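Long-range contact in 16S rRNA methyltransferase (Streptomyces sp. DSM 40477, PDB 3MQ2), which methylates the N1 position of adenine 1408 in 16S rRNA, using S-adenosyl-L-methionine, and so confers resistance to aminoglycosides such as kanamycin and apramycin: residues G175-V189 against R206-P218. Numbering follows the deposited sequence. Where two conformers were deposited one is given.
Sequences GWKLADCRYLEPEEV and RFDVLALTGTISP
F207 packs against Y183 just before strand 209-216 begins. Its CB lies 3.9 Å from Y183 CD1. With CG anti to the carbonyl carbon (chi1 -65°), the ring slides under Y183, whose CB sits over the centre of one face, 3.5 Å from the centroid, a CH-pi contact. CD2 comes to 3.5 Å from Y183 CG; the ring planes are only 7° apart, yet the centroids are 4.8 Å apart and little of one ring lies over the other. On the other flank CD1 approaches L184 O, and CE1 lies 3.5 Å from E185 CD. At the tip, CZ and the R206 guanidinium meet rim over rim, with R206 NH1 on the face opposite Y183 CB. R206 grips E185 end-on, NH1 to OE1 at 2.9 Å and NH2 to OE2 at 3.0 Å.

Further along, T213 O accepts from both A179 N and D180 N, a classic beta bulge that shifts the register by one. At the far end I216 CD1 makes a CH-pi contact over the five-membered ring of W176, whose NE1 is bonded to L123 O. Strand 209-216 lies between 134-141 and edge strand 176-184, the antiparallel 5-7-6 end of the Rossmann-like methyltransferase sheet.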
loop_
_atom_site.group_PDB
_atom_site.type_symbol
_atom_site.label_atom_id
_atom_site.label_comp_id
_atom_site.label_asym_id
_atom_site.label_seq_id
_atom_site.Cartn_x
_atom_site.Cartn_y
_atom_site.Cartn_z
ATOM N N GLY A 175 -10.859 3.381 -12.989
ATOM C CA GLY A 175 -11.817 2.757 -12.096
ATOM C C GLY A 175 -11.628 3.052 -10.616
ATOM O O GLY A 175 -12.085 2.283 -9.775
ATOM N N TRP A 176 -10.939 4.145 -10.296
ATOM C CA TRP A 176 -10.825 4.605 -8.913
ATOM C C TRP A 176 -11.604 5.896 -8.721
ATOM O O TRP A 176 -11.401 6.859 -9.452
ATOM C CB TRP A 176 -9.373 4.887 -8.525
ATOM C CG TRP A 176 -8.448 3.699 -8.529
ATOM C CD1 TRP A 176 -8.405 2.677 -9.441
ATOM C CD2 TRP A 176 -7.416 3.433 -7.574
ATOM N NE1 TRP A 176 -7.397 1.788 -9.103
ATOM C CE2 TRP A 176 -6.778 2.232 -7.958
ATOM C CE3 TRP A 176 -6.958 4.103 -6.431
ATOM C CZ2 TRP A 176 -5.721 1.686 -7.242
ATOM C CZ3 TRP A 176 -5.901 3.555 -5.714
ATOM C CH2 TRP A 176 -5.297 2.358 -6.122
ATOM N N LYS A 177 -12.491 5.911 -7.732
ATOM C CA LYS A 177 -13.240 7.119 -7.403
ATOM C C LYS A 177 -12.490 7.899 -6.339
ATOM O O LYS A 177 -12.474 7.512 -5.170
ATOM C CB LYS A 177 -14.645 6.774 -6.911
ATOM C CG LYS A 177 -15.411 7.963 -6.341
ATOM C CD LYS A 177 -15.406 9.142 -7.300
ATOM C CE LYS A 177 -16.150 10.338 -6.716
ATOM N NZ LYS A 177 -17.551 10.001 -6.359
ATOM N N LEU A 178 -11.855 8.995 -6.754
ATOM C CA LEU A 178 -11.076 9.816 -5.831
ATOM C C LEU A 178 -12.004 10.765 -5.091
ATOM O O LEU A 178 -12.493 11.736 -5.668
ATOM C CB LEU A 178 -9.989 10.598 -6.577
ATOM C CG LEU A 178 -9.051 11.439 -5.705
ATOM C CD1 LEU A 178 -8.408 10.603 -4.601
ATOM C CD2 LEU A 178 -7.983 12.104 -6.565
ATOM N N ALA A 179 -12.245 10.474 -3.814
ATOM C CA ALA A 179 -13.257 11.187 -3.039
ATOM C C ALA A 179 -12.663 12.317 -2.218
ATOM O O ALA A 179 -13.324 13.321 -1.959
ATOM C CB ALA A 179 -13.985 10.221 -2.131
ATOM N N ASP A 180 -11.420 12.145 -1.783
ATOM C CA ASP A 180 -10.813 13.131 -0.913
ATOM C C ASP A 180 -9.317 13.254 -1.142
ATOM O O ASP A 180 -8.631 12.266 -1.408
ATOM C CB ASP A 180 -11.076 12.786 0.546
ATOM C CG ASP A 180 -10.625 13.882 1.485
ATOM O OD1 ASP A 180 -11.345 14.900 1.603
ATOM O OD2 ASP A 180 -9.551 13.730 2.099
ATOM N N CYS A 181 -8.825 14.483 -1.060
ATOM C CA CYS A 181 -7.396 14.756 -1.139
ATOM C C CYS A 181 -7.041 15.745 -0.042
ATOM O O CYS A 181 -7.601 16.842 0.018
ATOM C CB CYS A 181 -7.031 15.350 -2.501
ATOM S SG CYS A 181 -7.615 14.393 -3.926
ATOM N N ARG A 182 -6.130 15.365 0.844
ATOM C CA ARG A 182 -5.730 16.286 1.905
ATOM C C ARG A 182 -4.307 16.046 2.393
ATOM O O ARG A 182 -3.796 14.937 2.327
ATOM C CB ARG A 182 -6.705 16.187 3.079
ATOM C CG ARG A 182 -6.756 14.816 3.729
ATOM C CD ARG A 182 -7.750 14.791 4.888
ATOM N NE ARG A 182 -9.113 15.035 4.437
ATOM C CZ ARG A 182 -9.929 15.947 4.961
ATOM N NH1 ARG A 182 -9.526 16.712 5.968
ATOM N NH2 ARG A 182 -11.155 16.092 4.480
ATOM N N TYR A 183 -3.679 17.104 2.891
ATOM C CA TYR A 183 -2.370 16.979 3.494
ATOM C C TYR A 183 -2.500 16.257 4.830
ATOM O O TYR A 183 -3.492 16.435 5.557
ATOM C CB TYR A 183 -1.767 18.356 3.739
ATOM C CG TYR A 183 -1.330 19.111 2.508
ATOM C CD1 TYR A 183 -0.408 18.570 1.619
ATOM C CD2 TYR A 183 -1.814 20.389 2.258
ATOM C CE1 TYR A 183 0.005 19.279 0.501
ATOM C CE2 TYR A 183 -1.403 21.106 1.149
ATOM C CZ TYR A 183 -0.491 20.551 0.276
ATOM O OH TYR A 183 -0.085 21.265 -0.824
ATOM N N LEU A 184 -1.507 15.429 5.144
ATOM C CA LEU A 184 -1.422 14.786 6.447
ATOM C C LEU A 184 -0.361 15.486 7.276
ATOM O O LEU A 184 0.743 15.745 6.786
ATOM C CB LEU A 184 -1.035 13.311 6.304
ATOM C CG LEU A 184 -2.033 12.365 5.645
ATOM C CD1 LEU A 184 -1.528 10.952 5.860
ATOM C CD2 LEU A 184 -3.426 12.546 6.228
ATOM N N GLU A 185 -0.694 15.799 8.526
ATOM C CA GLU A 185 0.306 16.316 9.464
ATOM C C GLU A 185 1.360 15.247 9.702
ATOM O O GLU A 185 1.075 14.056 9.575
ATOM C CB GLU A 185 -0.348 16.636 10.804
ATOM C CG GLU A 185 -1.413 17.683 10.729
ATOM C CD GLU A 185 -0.841 19.084 10.696
ATOM O OE1 GLU A 185 0.394 19.229 10.786
ATOM O OE2 GLU A 185 -1.636 20.037 10.583
ATOM N N PRO A 186 2.586 15.662 10.043
ATOM C CA PRO A 186 3.660 14.702 10.325
ATOM C C PRO A 186 3.250 13.689 11.388
ATOM O O PRO A 186 3.656 12.525 11.305
ATOM C CB PRO A 186 4.790 15.599 10.847
ATOM C CG PRO A 186 4.576 16.878 10.122
ATOM C CD PRO A 186 3.077 17.051 10.054
ATOM N N GLU A 187 2.461 14.120 12.369
ATOM C CA GLU A 187 1.981 13.201 13.396
ATOM C C GLU A 187 1.021 12.150 12.831
ATOM O O GLU A 187 0.986 11.014 13.313
ATOM C CB GLU A 187 1.354 13.961 14.573
ATOM C CG GLU A 187 2.356 14.779 15.370
ATOM C CD GLU A 187 2.790 16.046 14.646
ATOM O OE1 GLU A 187 2.048 16.507 13.751
ATOM O OE2 GLU A 187 3.868 16.584 14.981
ATOM N N GLU A 188 0.261 12.525 11.804
ATOM C CA GLU A 188 -0.672 11.597 11.157
ATOM C C GLU A 188 0.087 10.574 10.318
ATOM O O GLU A 188 -0.251 9.387 10.300
ATOM C CB GLU A 188 -1.701 12.356 10.305
ATOM C CG GLU A 188 -2.703 13.154 11.140
ATOM C CD GLU A 188 -3.648 14.009 10.311
ATOM O OE1 GLU A 188 -4.866 13.993 10.593
ATOM O OE2 GLU A 188 -3.180 14.719 9.397
ATOM N N VAL A 189 1.115 11.048 9.628
ATOM C CA VAL A 189 2.028 10.167 8.895
ATOM C C VAL A 189 2.665 9.172 9.859
ATOM O O VAL A 189 2.779 7.976 9.559
ATOM C CB VAL A 189 3.110 10.984 8.173
ATOM C CG1 VAL A 189 4.104 10.060 7.455
ATOM C CG2 VAL A 189 2.456 11.904 7.162
ATOM N N ARG A 206 6.131 22.180 5.783
ATOM C CA ARG A 206 4.874 22.190 6.527
ATOM C C ARG A 206 4.215 20.817 6.506
ATOM O O ARG A 206 3.800 20.311 7.544
ATOM C CB ARG A 206 3.911 23.240 5.967
ATOM C CG ARG A 206 2.586 23.324 6.726
ATOM C CD ARG A 206 2.784 23.677 8.204
ATOM N NE ARG A 206 1.507 23.624 8.914
ATOM C CZ ARG A 206 0.986 22.515 9.431
ATOM N NH1 ARG A 206 1.639 21.354 9.332
ATOM N NH2 ARG A 206 -0.192 22.556 10.037
ATOM N N PHE A 207 4.121 20.231 5.312
ATOM C CA PHE A 207 3.587 18.890 5.137
ATOM C C PHE A 207 4.507 18.113 4.224
ATOM O O PHE A 207 5.104 18.678 3.309
ATOM C CB PHE A 207 2.215 18.926 4.478
ATOM C CG PHE A 207 1.156 19.573 5.309
ATOM C CD1 PHE A 207 0.698 18.968 6.466
ATOM C CD2 PHE A 207 0.590 20.770 4.904
ATOM C CE1 PHE A 207 -0.303 19.572 7.231
ATOM C CE2 PHE A 207 -0.413 21.375 5.655
ATOM C CZ PHE A 207 -0.858 20.763 6.818
ATOM N N ASP A 208 4.590 16.810 4.461
ATOM C CA ASP A 208 5.411 15.935 3.641
ATOM C C ASP A 208 4.578 14.986 2.806
ATOM O O ASP A 208 5.096 14.379 1.879
ATOM C CB ASP A 208 6.310 15.089 4.530
ATOM C CG ASP A 208 7.220 15.926 5.378
ATOM O OD1 ASP A 208 7.827 16.853 4.815
ATOM O OD2 ASP A 208 7.324 15.657 6.590
ATOM N N VAL A 209 3.300 14.841 3.152
ATOM C CA VAL A 209 2.476 13.790 2.559
ATOM C C VAL A 209 1.109 14.322 2.158
ATOM O O VAL A 209 0.504 15.117 2.883
ATOM C CB VAL A 209 2.297 12.629 3.550
ATOM C CG1 VAL A 209 1.265 11.616 3.043
ATOM C CG2 VAL A 209 3.633 11.947 3.824
ATOM N N LEU A 210 0.634 13.890 0.998
ATOM C CA LEU A 210 -0.714 14.193 0.534
ATOM C C LEU A 210 -1.478 12.872 0.473
ATOM O O LEU A 210 -1.055 11.943 -0.212
ATOM C CB LEU A 210 -0.662 14.796 -0.872
ATOM C CG LEU A 210 -1.973 15.235 -1.521
ATOM C CD1 LEU A 210 -2.596 16.348 -0.689
ATOM C CD2 LEU A 210 -1.732 15.699 -2.948
ATOM N N ALA A 211 -2.598 12.791 1.190
ATOM C CA ALA A 211 -3.418 11.577 1.220
ATOM C C ALA A 211 -4.553 11.627 0.205
ATOM O O ALA A 211 -5.372 12.539 0.224
ATOM C CB ALA A 211 -3.987 11.350 2.621
ATOM N N LEU A 212 -4.591 10.627 -0.667
ATOM C CA LEU A 212 -5.669 10.464 -1.634
ATOM C C LEU A 212 -6.517 9.297 -1.171
ATOM O O LEU A 212 -6.012 8.188 -1.035
ATOM C CB LEU A 212 -5.089 10.137 -3.017
ATOM C CG LEU A 212 -4.018 11.063 -3.605
ATOM C CD1 LEU A 212 -3.491 10.504 -4.920
ATOM C CD2 LEU A 212 -4.550 12.461 -3.809
ATOM N N THR A 213 -7.807 9.525 -0.931
ATOM C CA THR A 213 -8.666 8.424 -0.513
ATOM C C THR A 213 -9.920 8.342 -1.372
ATOM O O THR A 213 -10.325 9.311 -2.015
ATOM C CB THR A 213 -9.064 8.507 0.983
ATOM O OG1 THR A 213 -9.703 9.766 1.252
ATOM C CG2 THR A 213 -7.831 8.376 1.885
ATOM N N GLY A 214 -10.526 7.168 -1.379
ATOM C CA GLY A 214 -11.725 6.968 -2.162
ATOM C C GLY A 214 -12.108 5.506 -2.190
ATOM O O GLY A 214 -11.763 4.735 -1.286
ATOM N N THR A 215 -12.823 5.134 -3.245
ATOM C CA THR A 215 -13.328 3.778 -3.392
ATOM C C THR A 215 -13.035 3.275 -4.795
ATOM O O THR A 215 -12.909 4.053 -5.738
ATOM C CB THR A 215 -14.849 3.705 -3.133
ATOM O OG1 THR A 215 -15.527 4.536 -4.075
ATOM C CG2 THR A 215 -15.180 4.181 -1.726
ATOM N N ILE A 216 -12.919 1.962 -4.922
ATOM C CA ILE A 216 -12.728 1.336 -6.218
ATOM C C ILE A 216 -14.100 1.213 -6.876
ATOM O O ILE A 216 -15.027 0.647 -6.299
ATOM C CB ILE A 216 -12.076 -0.058 -6.070
ATOM C CG1 ILE A 216 -10.704 0.029 -5.373
ATOM C CG2 ILE A 216 -11.946 -0.747 -7.436
ATOM C CD1 ILE A 216 -9.703 0.971 -6.073
ATOM N N SER A 217 -14.228 1.754 -8.082
ATOM C CA SER A 217 -15.522 1.832 -8.749
ATOM C C SER A 217 -15.291 1.655 -10.240
ATOM O O SER A 217 -15.199 2.634 -10.974
ATOM C CB SER A 217 -16.164 3.190 -8.464
ATOM O OG SER A 217 -17.516 3.216 -8.898
ATOM N N PRO A 218 -15.175 0.399 -10.694
ATOM C CA PRO A 218 -14.879 0.098 -12.103
ATOM C C PRO A 218 -16.068 0.300 -13.046
ATOM O O PRO A 218 -17.148 0.724 -12.635
ATOM C CB PRO A 218 -14.488 -1.387 -12.069
ATOM C CG PRO A 218 -14.162 -1.680 -10.625
ATOM C CD PRO A 218 -15.088 -0.800 -9.846
HETATM O O HOH W 1 -7.748 11.806 1.843
HETATM O O HOH W 2 3.492 15.505 6.581
#